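Local coordinates for protein tryptophan synthase alpha chain (Aquifex aeolicus, PDB 2EKC) that probably carries out the aldol cleavage of indoleglycerol phosphate to indole and glyceraldehyde 3-phosphate, a step in tryptophan synthesis, at residues A[22-27]-A[65-70]; A[117-122]-A[145-150]; A[171-176]-A[208-213]; A[235-240]-A[251-256]. One frame throughout, in Å; residues are numbered along the deposited sequence.

The four contacts sample different layers of a closed eight-stranded parallel barrel. Contact 3 is the buried one, joining two neighbouring strands of the barrel wall through backbone hydrogen bonds. The other three are partly buried and have no hydrogen bonds between their segments. Contact 1 packs the end of strand 18-24 on helix 62-73 through methyl-on-ring contacts, and contact 4 is an aliphatic meeting of the last two helices. These two touch, since Tyr27 and Leu23 lie on helix 235-242. In contact 2 an arginine from the end of helix 111-120 lies against two carbonyl oxygens just after helix 133-145. Contact 2 joins contact 3 where Phe150 N meets Asp171 OD2.

Contact 1 (A[22-27]-A[65-70]); sequences YLMVGY and QVAHEV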
loop_
_atom_site.group_PDB
_atom_site.type_symbol
_atom_site.label_atom_id
_atom_site.label_comp_id
_atom_site.label_asym_id
_atom_site.label_seq_id
_atom_site.Cartn_x
_atom_site.Cartn_y
_atom_site.Cartn_z
ATOM N N TYR A 22 3.566 2.468 4.419
ATOM C CA TYR A 22 2.233 3.017 4.580
ATOM C C TYR A 22 2.193 4.085 5.672
ATOM O O TYR A 22 2.555 3.827 6.823
ATOM C CB TYR A 22 1.282 1.846 4.887
ATOM C CG TYR A 22 -0.159 2.172 5.219
ATOM C CD1 TYR A 22 -0.819 3.255 4.640
ATOM C CD2 TYR A 22 -0.881 1.351 6.090
ATOM C CE1 TYR A 22 -2.166 3.516 4.926
ATOM C CE2 TYR A 22 -2.224 1.599 6.379
ATOM C CZ TYR A 22 -2.858 2.682 5.797
ATOM O OH TYR A 22 -4.179 2.930 6.100
ATOM N N LEU A 23 1.778 5.293 5.291
ATOM C CA LEU A 23 1.653 6.417 6.217
ATOM C C LEU A 23 0.306 7.089 5.957
ATOM O O LEU A 23 -0.250 6.964 4.866
ATOM C CB LEU A 23 2.786 7.438 6.011
ATOM C CG LEU A 23 4.182 7.104 6.547
ATOM C CD1 LEU A 23 5.170 8.183 6.107
ATOM C CD2 LEU A 23 4.139 7.012 8.065
ATOM N N MET A 24 -0.209 7.798 6.956
ATOM C CA MET A 24 -1.501 8.477 6.848
ATOM C C MET A 24 -1.356 9.980 6.624
ATOM O O MET A 24 -0.624 10.651 7.346
ATOM C CB MET A 24 -2.316 8.238 8.126
ATOM C CG MET A 24 -3.698 8.884 8.126
ATOM S SD MET A 24 -4.853 8.004 7.054
ATOM C CE MET A 24 -4.976 6.467 7.934
ATOM N N VAL A 25 -2.060 10.511 5.629
ATOM C CA VAL A 25 -1.997 11.943 5.359
ATOM C C VAL A 25 -2.683 12.684 6.497
ATOM O O VAL A 25 -3.817 12.368 6.842
ATOM C CB VAL A 25 -2.725 12.330 4.054
ATOM C CG1 VAL A 25 -2.670 13.848 3.875
ATOM C CG2 VAL A 25 -2.086 11.632 2.856
ATOM N N GLY A 26 -1.990 13.655 7.085
ATOM C CA GLY A 26 -2.584 14.426 8.162
ATOM C C GLY A 26 -2.300 13.959 9.579
ATOM O O GLY A 26 -2.786 14.563 10.532
ATOM N N TYR A 27 -1.526 12.888 9.733
ATOM C CA TYR A 27 -1.197 12.381 11.068
ATOM C C TYR A 27 0.295 12.481 11.343
ATOM O O TYR A 27 1.102 11.972 10.568
ATOM C CB TYR A 27 -1.607 10.914 11.220
ATOM C CG TYR A 27 -1.216 10.339 12.565
ATOM C CD1 TYR A 27 -1.908 10.696 13.725
ATOM C CD2 TYR A 27 -0.128 9.475 12.686
ATOM C CE1 TYR A 27 -1.525 10.207 14.978
ATOM C CE2 TYR A 27 0.269 8.977 13.937
ATOM C CZ TYR A 27 -0.436 9.350 15.077
ATOM O OH TYR A 27 -0.049 8.869 16.307
ATOM N N GLN A 65 -6.106 3.244 13.197
ATOM C CA GLN A 65 -7.407 3.855 13.446
ATOM C C GLN A 65 -7.218 5.208 14.127
ATOM O O GLN A 65 -7.987 6.138 13.888
ATOM C CB GLN A 65 -8.292 2.955 14.317
ATOM C CG GLN A 65 -8.741 1.665 13.627
ATOM C CD GLN A 65 -9.924 1.021 14.330
ATOM O OE1 GLN A 65 -10.044 1.099 15.553
ATOM N NE2 GLN A 65 -10.799 0.373 13.564
ATOM N N VAL A 66 -6.200 5.322 14.979
ATOM C CA VAL A 66 -5.939 6.595 15.653
ATOM C C VAL A 66 -5.534 7.623 14.598
ATOM O O VAL A 66 -5.995 8.765 14.622
ATOM C CB VAL A 66 -4.806 6.478 16.700
ATOM C CG1 VAL A 66 -4.411 7.875 17.202
ATOM C CG2 VAL A 66 -5.264 5.615 17.867
ATOM N N ALA A 67 -4.679 7.207 13.667
ATOM C CA ALA A 67 -4.230 8.097 12.600
ATOM C C ALA A 67 -5.435 8.606 11.809
ATOM O O ALA A 67 -5.503 9.779 11.454
ATOM C CB ALA A 67 -3.258 7.363 11.669
ATOM N N HIS A 68 -6.390 7.721 11.536
ATOM C CA HIS A 68 -7.593 8.112 10.801
ATOM C C HIS A 68 -8.329 9.235 11.531
ATOM O O HIS A 68 -8.601 10.299 10.969
ATOM C CB HIS A 68 -8.541 6.916 10.668
ATOM C CG HIS A 68 -8.242 6.019 9.505
ATOM N ND1 HIS A 68 -8.642 6.314 8.219
ATOM C CD2 HIS A 68 -7.621 4.818 9.441
ATOM C CE1 HIS A 68 -8.284 5.329 7.412
ATOM N NE2 HIS A 68 -7.664 4.407 8.129
ATOM N N GLU A 69 -8.654 8.973 12.793
ATOM C CA GLU A 69 -9.391 9.909 13.632
ATOM C C GLU A 69 -8.724 11.269 13.761
ATOM O O GLU A 69 -9.360 12.309 13.556
ATOM C CB GLU A 69 -9.587 9.305 15.025
ATOM C CG GLU A 69 -10.553 10.088 15.901
ATOM C CD GLU A 69 -10.585 9.582 17.327
ATOM O OE1 GLU A 69 -10.632 8.349 17.516
ATOM O OE2 GLU A 69 -10.569 10.417 18.260
ATOM N N VAL A 70 -7.442 11.259 14.112
ATOM C CA VAL A 70 -6.691 12.494 14.278
ATOM C C VAL A 70 -6.672 13.281 12.968
ATOM O O VAL A 70 -6.972 14.473 12.951
ATOM C CB VAL A 70 -5.245 12.194 14.742
ATOM C CG1 VAL A 70 -4.420 13.484 14.788
ATOM C CG2 VAL A 70 -5.277 11.535 16.127
#
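Met24, Tyr27 and Ala67 meet where strand 22-24 runs beside helix 65-70, the two N-to-C directions 32° apart and the axes approaching to 9.2 Å. A type II turn from Met24 to Tyr27, with Gly26 at positive phi, then swings the chain towards the helix and brings Tyr27 CA to 5.5 Å from Ala67 CA. Alanine suits this close approach: its small CB sits between Tyr27 CG, at 3.7 Å, and Met24 CB, while Ala67 CA makes a CH-pi contact with the same face of the tyrosine ring. Val70 CB meets that ring at its edge, 3.8 Å from Tyr27 CD1. The flexible methionine chain, bent at chi2 and chi3, carries its methyl squarely over the His68 ring, with Met24 CE 3.4 Å from the ring centroid and only 8° from the normal. The imidazole is held at both nitrogens by hydrogen bonds, ND1 with Phe54 N and NE2 with Asp60 OD2, so its rotation is fixed beneath the methyl. Asp60 is a predicted proton acceptor, and His68 is thus a probable second-shell residue. Around the contact, Tyr27 and Ala67 both lie on Val238 of helix 235-242, and Leu23 points the other way into helix 30-42.

Contact 2 (A[117-122]-A[145-150]); sequences LSREKG and KYVLSF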
loop_
_atom_site.group_PDB
_atom_site.type_symbol
_atom_site.label_atom_id
_atom_site.label_comp_id
_atom_site.label_asym_id
_atom_site.label_seq_id
_atom_site.Cartn_x
_atom_site.Cartn_y
_atom_site.Cartn_z
ATOM N N LEU A 117 -9.530 12.330 -10.804
ATOM C CA LEU A 117 -8.680 13.124 -9.926
ATOM C C LEU A 117 -7.432 12.380 -9.458
ATOM O O LEU A 117 -6.335 12.943 -9.454
ATOM C CB LEU A 117 -9.485 13.606 -8.716
ATOM C CG LEU A 117 -10.571 14.629 -9.068
ATOM C CD1 LEU A 117 -11.453 14.895 -7.864
ATOM C CD2 LEU A 117 -9.916 15.912 -9.559
ATOM N N SER A 118 -7.600 11.125 -9.054
ATOM C CA SER A 118 -6.467 10.322 -8.584
ATOM C C SER A 118 -5.375 10.228 -9.649
ATOM O O SER A 118 -4.194 10.430 -9.367
ATOM C CB SER A 118 -6.929 8.905 -8.210
ATOM O OG SER A 118 -7.767 8.918 -7.063
ATOM N N ARG A 119 -5.776 9.921 -10.877
ATOM C CA ARG A 119 -4.815 9.796 -11.965
ATOM C C ARG A 119 -4.098 11.116 -12.247
ATOM O O ARG A 119 -2.891 11.136 -12.475
ATOM C CB ARG A 119 -5.521 9.309 -13.233
ATOM C CG ARG A 119 -4.584 8.904 -14.355
ATOM C CD ARG A 119 -3.620 7.827 -13.877
ATOM N NE ARG A 119 -2.842 7.238 -14.963
ATOM C CZ ARG A 119 -1.815 6.411 -14.779
ATOM N NH1 ARG A 119 -1.439 6.080 -13.549
ATOM N NH2 ARG A 119 -1.170 5.908 -15.822
ATOM N N GLU A 120 -4.840 12.218 -12.227
ATOM C CA GLU A 120 -4.253 13.522 -12.503
ATOM C C GLU A 120 -3.229 13.959 -11.458
ATOM O O GLU A 120 -2.325 14.735 -11.764
ATOM C CB GLU A 120 -5.349 14.584 -12.613
ATOM C CG GLU A 120 -6.438 14.252 -13.626
ATOM C CD GLU A 120 -7.357 15.429 -13.912
ATOM O OE1 GLU A 120 -7.587 16.246 -12.993
ATOM O OE2 GLU A 120 -7.862 15.529 -15.051
ATOM N N LYS A 121 -3.358 13.452 -10.233
ATOM C CA LYS A 121 -2.442 13.836 -9.160
ATOM C C LYS A 121 -1.323 12.845 -8.836
ATOM O O LYS A 121 -0.726 12.920 -7.763
ATOM C CB LYS A 121 -3.230 14.134 -7.883
ATOM C CG LYS A 121 -4.251 15.250 -8.020
ATOM C CD LYS A 121 -3.591 16.601 -8.190
ATOM C CE LYS A 121 -4.634 17.708 -8.259
ATOM N NZ LYS A 121 -4.012 19.053 -8.388
ATOM N N GLY A 122 -1.039 11.919 -9.745
ATOM C CA GLY A 122 0.050 10.984 -9.512
ATOM C C GLY A 122 -0.229 9.616 -8.916
ATOM O O GLY A 122 0.711 8.857 -8.678
ATOM N N LYS A 145 -10.440 2.222 -17.180
ATOM C CA LYS A 145 -10.617 3.391 -18.027
ATOM C C LYS A 145 -9.596 4.491 -17.732
ATOM O O LYS A 145 -9.110 5.151 -18.649
ATOM C CB LYS A 145 -12.035 3.942 -17.853
ATOM C CG LYS A 145 -12.326 5.205 -18.652
ATOM C CD LYS A 145 -13.737 5.701 -18.382
ATOM C CE LYS A 145 -14.039 6.974 -19.153
ATOM N NZ LYS A 145 -15.459 7.385 -18.972
ATOM N N TYR A 146 -9.271 4.682 -16.455
ATOM C CA TYR A 146 -8.320 5.716 -16.055
ATOM C C TYR A 146 -6.914 5.182 -15.813
ATOM O O TYR A 146 -6.056 5.876 -15.267
ATOM C CB TYR A 146 -8.839 6.448 -14.809
ATOM C CG TYR A 146 -10.060 7.298 -15.096
ATOM C CD1 TYR A 146 -9.932 8.601 -15.578
ATOM C CD2 TYR A 146 -11.343 6.774 -14.953
ATOM C CE1 TYR A 146 -11.057 9.361 -15.914
ATOM C CE2 TYR A 146 -12.471 7.521 -15.287
ATOM C CZ TYR A 146 -12.321 8.813 -15.767
ATOM O OH TYR A 146 -13.442 9.545 -16.102
ATOM N N VAL A 147 -6.682 3.946 -16.234
ATOM C CA VAL A 147 -5.374 3.322 -16.090
ATOM C C VAL A 147 -4.853 3.393 -14.656
ATOM O O VAL A 147 -3.744 3.871 -14.399
ATOM C CB VAL A 147 -4.340 3.979 -17.041
ATOM C CG1 VAL A 147 -3.085 3.128 -17.117
ATOM C CG2 VAL A 147 -4.950 4.157 -18.431
ATOM N N LEU A 148 -5.681 2.930 -13.725
ATOM C CA LEU A 148 -5.328 2.871 -12.311
ATOM C C LEU A 148 -5.239 1.378 -11.996
ATOM O O LEU A 148 -6.196 0.633 -12.209
ATOM C CB LEU A 148 -6.411 3.530 -11.462
ATOM C CG LEU A 148 -6.486 5.049 -11.588
ATOM C CD1 LEU A 148 -7.763 5.563 -10.951
ATOM C CD2 LEU A 148 -5.259 5.665 -10.930
ATOM N N SER A 149 -4.086 0.950 -11.499
ATOM C CA SER A 149 -3.842 -0.454 -11.204
ATOM C C SER A 149 -4.710 -1.030 -10.084
ATOM O O SER A 149 -4.749 -0.505 -8.973
ATOM C CB SER A 149 -2.360 -0.640 -10.872
ATOM O OG SER A 149 -1.969 -1.987 -10.992
ATOM N N PHE A 150 -5.405 -2.120 -10.391
ATOM C CA PHE A 150 -6.252 -2.778 -9.406
ATOM C C PHE A 150 -5.414 -3.803 -8.637
ATOM O O PHE A 150 -4.796 -4.690 -9.227
ATOM C CB PHE A 150 -7.427 -3.485 -10.090
ATOM C CG PHE A 150 -8.409 -4.085 -9.128
ATOM C CD1 PHE A 150 -9.278 -3.276 -8.407
ATOM C CD2 PHE A 150 -8.446 -5.461 -8.919
ATOM C CE1 PHE A 150 -10.172 -3.829 -7.489
ATOM C CE2 PHE A 150 -9.332 -6.026 -8.006
ATOM C CZ PHE A 150 -10.198 -5.209 -7.288
#
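Arg119 leaves its helix with CG anti to the backbone N (chi1 -169°), then bends at chi2 (57°) and runs on extended, which lays the whole side chain along the backbone of Tyr146 and Val147. The aliphatic part passes the first carbonyl, with Arg119 CD 3.4 Å from Tyr146 O. Farther out, the guanidinium presents a face to the second, Arg119 CZ lying 3.2 Å from Val147 O, which sits over the centre of the group. Because the oxygen lies above the plane, the N-H bonds do not point at it: Arg119 NH1 is 3.3 Å from Val147 O, but at an angle too poor for a hydrogen bond. The attraction is therefore probably electrostatic, between a positive face and a carbonyl dipole. NH1 has weak partners of its own in Ile123 O and Asp124, the latter a long ion pair. Arginine suits this place, since its aliphatic carbons can pack on Leu148 while the flat charged end lies on a carbonyl. Val147 CG1 touches Arg119 NH2 at 3.6 Å, and on the buried side Leu148 CD2 packs against Arg119 CD at 4.0 Å. The same leucine comes near Ser118 CB with its CD1. Each segment ends a helix in a Schellman motif, with a residue of positive phi: Gly122 after helix 111-120, Val147 after helix 133-145. Glycine is at ease there; valine is less usual. Helix ends followed by a turn into the next barrel strand, here 125-127 and 149-154, are characteristic of the alpha-to-beta connections of a TIM barrel.

Contact 3 (A[171-176]-A[208-213]); sequences DEMTYF and PVVVGF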
loop_
_atom_site.group_PDB
_atom_site.type_symbol
_atom_site.label_atom_id
_atom_site.label_comp_id
_atom_site.label_asym_id
_atom_site.label_seq_id
_atom_site.Cartn_x
_atom_site.Cartn_y
_atom_site.Cartn_z
ATOM N N ASP A 171 -3.733 -6.208 -12.003
ATOM C CA ASP A 171 -3.124 -5.645 -13.198
ATOM C C ASP A 171 -1.612 -5.833 -13.148
ATOM O O ASP A 171 -0.992 -6.201 -14.145
ATOM C CB ASP A 171 -3.427 -4.144 -13.321
ATOM C CG ASP A 171 -4.881 -3.863 -13.640
ATOM O OD1 ASP A 171 -5.399 -4.445 -14.614
ATOM O OD2 ASP A 171 -5.502 -3.049 -12.922
ATOM N N GLU A 172 -1.020 -5.582 -11.982
ATOM C CA GLU A 172 0.428 -5.689 -11.837
ATOM C C GLU A 172 0.923 -6.348 -10.552
ATOM O O GLU A 172 2.053 -6.830 -10.497
ATOM C CB GLU A 172 1.046 -4.297 -11.936
ATOM C CG GLU A 172 0.796 -3.584 -13.260
ATOM C CD GLU A 172 1.165 -2.117 -13.186
ATOM O OE1 GLU A 172 0.343 -1.321 -12.671
ATOM O OE2 GLU A 172 2.281 -1.764 -13.624
ATOM N N MET A 173 0.097 -6.356 -9.513
ATOM C CA MET A 173 0.519 -6.947 -8.250
ATOM C C MET A 173 -0.651 -7.320 -7.353
ATOM O O MET A 173 -1.785 -6.887 -7.572
ATOM C CB MET A 173 1.424 -5.969 -7.499
ATOM C CG MET A 173 0.697 -4.705 -7.057
ATOM S SD MET A 173 1.719 -3.613 -6.070
ATOM C CE MET A 173 1.781 -4.506 -4.543
ATOM N N THR A 174 -0.357 -8.117 -6.330
ATOM C CA THR A 174 -1.363 -8.560 -5.377
ATOM C C THR A 174 -0.864 -8.328 -3.957
ATOM O O THR A 174 0.338 -8.212 -3.719
ATOM C CB THR A 174 -1.674 -10.066 -5.530
ATOM O OG1 THR A 174 -0.497 -10.830 -5.245
ATOM C CG2 THR A 174 -2.144 -10.377 -6.944
ATOM N N TYR A 175 -1.800 -8.267 -3.019
ATOM C CA TYR A 175 -1.473 -8.063 -1.618
ATOM C C TYR A 175 -2.156 -9.115 -0.751
ATOM O O TYR A 175 -3.375 -9.271 -0.804
ATOM C CB TYR A 175 -1.924 -6.671 -1.153
ATOM C CG TYR A 175 -1.773 -6.480 0.342
ATOM C CD1 TYR A 175 -0.512 -6.467 0.938
ATOM C CD2 TYR A 175 -2.893 -6.391 1.172
ATOM C CE1 TYR A 175 -0.363 -6.376 2.326
ATOM C CE2 TYR A 175 -2.757 -6.302 2.566
ATOM C CZ TYR A 175 -1.487 -6.298 3.134
ATOM O OH TYR A 175 -1.341 -6.238 4.505
ATOM N N PHE A 176 -1.367 -9.837 0.040
ATOM C CA PHE A 176 -1.906 -10.845 0.945
ATOM C C PHE A 176 -1.620 -10.433 2.384
ATOM O O PHE A 176 -0.569 -9.867 2.671
ATOM C CB PHE A 176 -1.253 -12.214 0.713
ATOM C CG PHE A 176 -1.868 -13.011 -0.395
ATOM C CD1 PHE A 176 -1.819 -12.561 -1.708
ATOM C CD2 PHE A 176 -2.474 -14.235 -0.126
ATOM C CE1 PHE A 176 -2.366 -13.327 -2.746
ATOM C CE2 PHE A 176 -3.022 -15.005 -1.153
ATOM C CZ PHE A 176 -2.968 -14.554 -2.462
ATOM N N PRO A 208 3.757 -10.287 -9.196
ATOM C CA PRO A 208 4.378 -10.082 -7.883
ATOM C C PRO A 208 3.369 -10.009 -6.745
ATOM O O PRO A 208 2.224 -9.584 -6.933
ATOM C CB PRO A 208 5.162 -8.780 -8.064
ATOM C CG PRO A 208 4.436 -8.077 -9.178
ATOM C CD PRO A 208 4.121 -9.202 -10.125
ATOM N N VAL A 209 3.796 -10.435 -5.564
ATOM C CA VAL A 209 2.926 -10.417 -4.403
ATOM C C VAL A 209 3.646 -9.831 -3.202
ATOM O O VAL A 209 4.798 -10.169 -2.938
ATOM C CB VAL A 209 2.420 -11.849 -4.059
ATOM C CG1 VAL A 209 3.597 -12.800 -3.863
ATOM C CG2 VAL A 209 1.558 -11.812 -2.800
ATOM N N VAL A 210 2.974 -8.925 -2.496
ATOM C CA VAL A 210 3.540 -8.316 -1.301
ATOM C C VAL A 210 2.730 -8.813 -0.106
ATOM O O VAL A 210 1.525 -9.055 -0.216
ATOM C CB VAL A 210 3.510 -6.758 -1.361
ATOM C CG1 VAL A 210 4.408 -6.264 -2.490
ATOM C CG2 VAL A 210 2.094 -6.259 -1.556
ATOM N N VAL A 211 3.398 -8.982 1.027
ATOM C CA VAL A 211 2.748 -9.483 2.231
ATOM C C VAL A 211 2.856 -8.473 3.366
ATOM O O VAL A 211 3.929 -7.929 3.623
ATOM C CB VAL A 211 3.387 -10.821 2.662
ATOM C CG1 VAL A 211 2.843 -11.268 4.007
ATOM C CG2 VAL A 211 3.109 -11.875 1.601
ATOM N N GLY A 212 1.742 -8.234 4.045
ATOM C CA GLY A 212 1.749 -7.277 5.132
ATOM C C GLY A 212 1.193 -7.775 6.450
ATOM O O GLY A 212 0.820 -8.940 6.591
ATOM N N PHE A 213 1.139 -6.853 7.407
ATOM C CA PHE A 213 0.655 -7.089 8.762
ATOM C C PHE A 213 1.695 -7.782 9.627
ATOM O O PHE A 213 2.157 -8.876 9.304
ATOM C CB PHE A 213 -0.626 -7.927 8.779
ATOM C CG PHE A 213 -1.197 -8.107 10.160
ATOM C CD1 PHE A 213 -1.889 -7.071 10.781
ATOM C CD2 PHE A 213 -0.979 -9.283 10.870
ATOM C CE1 PHE A 213 -2.353 -7.202 12.090
ATOM C CE2 PHE A 213 -1.437 -9.424 12.180
ATOM C CZ PHE A 213 -2.125 -8.381 12.790
HETATM O O HOH W 1 0.382 -4.177 6.162
#
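Glu172 opens the contact, its carbonyl O lying against the Pro208 ring just before residues 174-176 and 209-212 run side by side as parallel neighbours in the TIM barrel wall, their directions 29° apart. The Met173 chain extends and then turns at chi3, bringing Met173 CE to a tight 3.5 Å from Val210 CG2, with Ile4 and Phe8 of helix 3-14 beside them. Proline has no N-H to give, but its carbonyl still accepts: Thr174 N donates to Pro208 O at 3.0 Å, in the carbonyl plane. The Thr174 carbonyl in turn accepts from Val210 N, with a nearly straight N-H...O angle of 170°. Thr174 OG1, hydrogen-bonded to Tyr201 OH, rests on Val209 CB, so the polar branch of this beta-branched residue is satisfied among apolar neighbours. Tyr175 points to the opposite face, with Met173 and Val210, and its side chain comes near that of Glu49, a predicted catalytic residue. With CG anti to the backbone N (chi1 172°), its ring reaches along the second strand, Val210 CG2 lying in plane at its edge, 3.6 Å from CD1. Phe176 returns to the face of Thr174 and Val209, where helix 192-204 of the beta-alpha-beta crossover covers it and Tyr201 meets its ring edge-to-face. Its N-H bonds to Val210 O, and its carbonyl takes Gly212 N. Glycine leaves room for the tyrosine hydroxyl: Tyr175 OH lies 3.3 Å from Gly212 CA. A water lies 3.2 Å from Tyr175 OH, and it takes a weak bond from Phe213 N at 3.0 Å.

Contact 4 (A[235-240]-A[251-256]); sequences SALVKL and NLVKEL
The Leu252 carbonyl oxygen accepts from Leu256 N at 2.9 Å, an ordinary turn of helix 251-256, and it is the side chain of this leucine that carries the contact with helix 235-240. Leu252 CG stands anti to the backbone N (chi1 177°), which sends the chain across to the other helix, and the single methyl CD2 does the touching. Three side chains gather round it: Leu240 CD1 at 3.8 Å, Leu237 CD2 at 3.9 Å and Ala236 CB at 4.1 Å. Leu237 CD2 reaches on to Val253 CG2, 4.0 Å away, the two side chains crossing at about a right angle. The axes stay 11.0 Å apart and run nearly antiparallel, at 159°, so branched leucines suit the wide gap, each pushing a methyl to its middle. Alanine contributes less, its short CB reaching only the tip of Leu252. No hydrogen bond links the segments. On the barrel side, Leu237 lies on Ser21 and Leu23, and Val253 on Leu19, so both helices also pack against strand 18-24. The arrangement is a nearly antiparallel helical hairpin after the eighth strand, packed on the first strand of the TIM barrel, consistent with the outer helical layer of that fold.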
loop_
_atom_site.group_PDB
_atom_site.type_symbol
_atom_site.label_atom_id
_atom_site.label_comp_id
_atom_site.label_asym_id
_atom_site.label_seq_id
_atom_site.Cartn_x
_atom_site.Cartn_y
_atom_site.Cartn_z
ATOM N N SER A 235 1.922 0.213 10.584
ATOM C CA SER A 235 1.796 0.595 11.987
ATOM C C SER A 235 3.102 1.039 12.629
ATOM O O SER A 235 3.130 2.042 13.339
ATOM C CB SER A 235 1.166 -0.539 12.803
ATOM O OG SER A 235 1.937 -1.726 12.713
ATOM N N ALA A 236 4.186 0.309 12.379
ATOM C CA ALA A 236 5.476 0.666 12.963
ATOM C C ALA A 236 5.930 2.060 12.534
ATOM O O ALA A 236 6.545 2.791 13.313
ATOM C CB ALA A 236 6.529 -0.365 12.579
ATOM N N LEU A 237 5.634 2.427 11.292
ATOM C CA LEU A 237 6.022 3.740 10.793
ATOM C C LEU A 237 5.130 4.817 11.399
ATOM O O LEU A 237 5.611 5.865 11.833
ATOM C CB LEU A 237 5.917 3.786 9.262
ATOM C CG LEU A 237 6.647 2.691 8.473
ATOM C CD1 LEU A 237 6.473 2.963 6.994
ATOM C CD2 LEU A 237 8.139 2.655 8.839
ATOM N N VAL A 238 3.829 4.545 11.432
ATOM C CA VAL A 238 2.849 5.487 11.963
ATOM C C VAL A 238 3.137 5.856 13.418
ATOM O O VAL A 238 3.033 7.023 13.803
ATOM C CB VAL A 238 1.420 4.903 11.821
ATOM C CG1 VAL A 238 0.405 5.770 12.541
ATOM C CG2 VAL A 238 1.071 4.801 10.353
ATOM N N LYS A 239 3.517 4.862 14.214
ATOM C CA LYS A 239 3.840 5.072 15.625
ATOM C C LYS A 239 4.915 6.149 15.790
ATOM O O LYS A 239 4.769 7.082 16.587
ATOM C CB LYS A 239 4.330 3.755 16.232
ATOM C CG LYS A 239 4.895 3.875 17.636
ATOM C CD LYS A 239 5.274 2.501 18.178
ATOM C CE LYS A 239 5.931 2.619 19.545
ATOM N NZ LYS A 239 6.007 1.309 20.245
ATOM N N LEU A 240 5.994 6.015 15.027
ATOM C CA LEU A 240 7.096 6.969 15.084
ATOM C C LEU A 240 6.653 8.345 14.605
ATOM O O LEU A 240 7.030 9.365 15.179
ATOM C CB LEU A 240 8.267 6.464 14.239
ATOM C CG LEU A 240 8.933 5.205 14.801
ATOM C CD1 LEU A 240 10.011 4.716 13.848
ATOM C CD2 LEU A 240 9.519 5.516 16.184
ATOM N N ASN A 251 15.547 5.839 9.873
ATOM C CA ASN A 251 16.467 4.780 10.273
ATOM C C ASN A 251 15.795 3.417 10.176
ATOM O O ASN A 251 16.411 2.444 9.741
ATOM C CB ASN A 251 16.962 4.993 11.708
ATOM C CG ASN A 251 17.925 6.159 11.829
ATOM O OD1 ASN A 251 18.580 6.543 10.859
ATOM N ND2 ASN A 251 18.034 6.714 13.031
ATOM N N LEU A 252 14.532 3.348 10.589
ATOM C CA LEU A 252 13.783 2.096 10.546
ATOM C C LEU A 252 13.572 1.622 9.108
ATOM O O LEU A 252 13.710 0.436 8.811
ATOM C CB LEU A 252 12.429 2.260 11.243
ATOM C CG LEU A 252 11.495 1.042 11.226
ATOM C CD1 LEU A 252 12.177 -0.154 11.884
ATOM C CD2 LEU A 252 10.197 1.382 11.952
ATOM N N VAL A 253 13.241 2.550 8.218
ATOM C CA VAL A 253 13.026 2.205 6.814
ATOM C C VAL A 253 14.332 1.707 6.194
ATOM O O VAL A 253 14.333 0.768 5.396
ATOM C CB VAL A 253 12.513 3.422 6.011
ATOM C CG1 VAL A 253 12.567 3.129 4.510
ATOM C CG2 VAL A 253 11.087 3.752 6.430
ATOM N N LYS A 254 15.438 2.337 6.572
ATOM C CA LYS A 254 16.743 1.948 6.056
ATOM C C LYS A 254 17.075 0.528 6.496
ATOM O O LYS A 254 17.581 -0.273 5.713
ATOM C CB LYS A 254 17.817 2.918 6.557
ATOM C CG LYS A 254 19.207 2.640 6.015
ATOM C CD LYS A 254 20.161 3.794 6.315
ATOM C CE LYS A 254 20.369 3.972 7.810
ATOM N NZ LYS A 254 21.269 5.120 8.121
ATOM N N GLU A 255 16.778 0.219 7.754
ATOM C CA GLU A 255 17.041 -1.105 8.302
ATOM C C GLU A 255 16.156 -2.184 7.675
ATOM O O GLU A 255 16.628 -3.276 7.356
ATOM C CB GLU A 255 16.856 -1.081 9.820
ATOM C CG GLU A 255 16.939 -2.444 10.474
ATOM C CD GLU A 255 17.288 -2.357 11.941
ATOM O OE1 GLU A 255 16.674 -1.528 12.650
ATOM O OE2 GLU A 255 18.172 -3.120 12.385
ATOM N N LEU A 256 14.872 -1.882 7.504
ATOM C CA LEU A 256 13.946 -2.835 6.899
ATOM C C LEU A 256 14.414 -3.177 5.488
ATOM O O LEU A 256 14.429 -4.340 5.087
ATOM C CB LEU A 256 12.537 -2.241 6.840
ATOM C CG LEU A 256 11.844 -1.986 8.179
ATOM C CD1 LEU A 256 10.500 -1.299 7.947
ATOM C CD2 LEU A 256 11.652 -3.310 8.907
#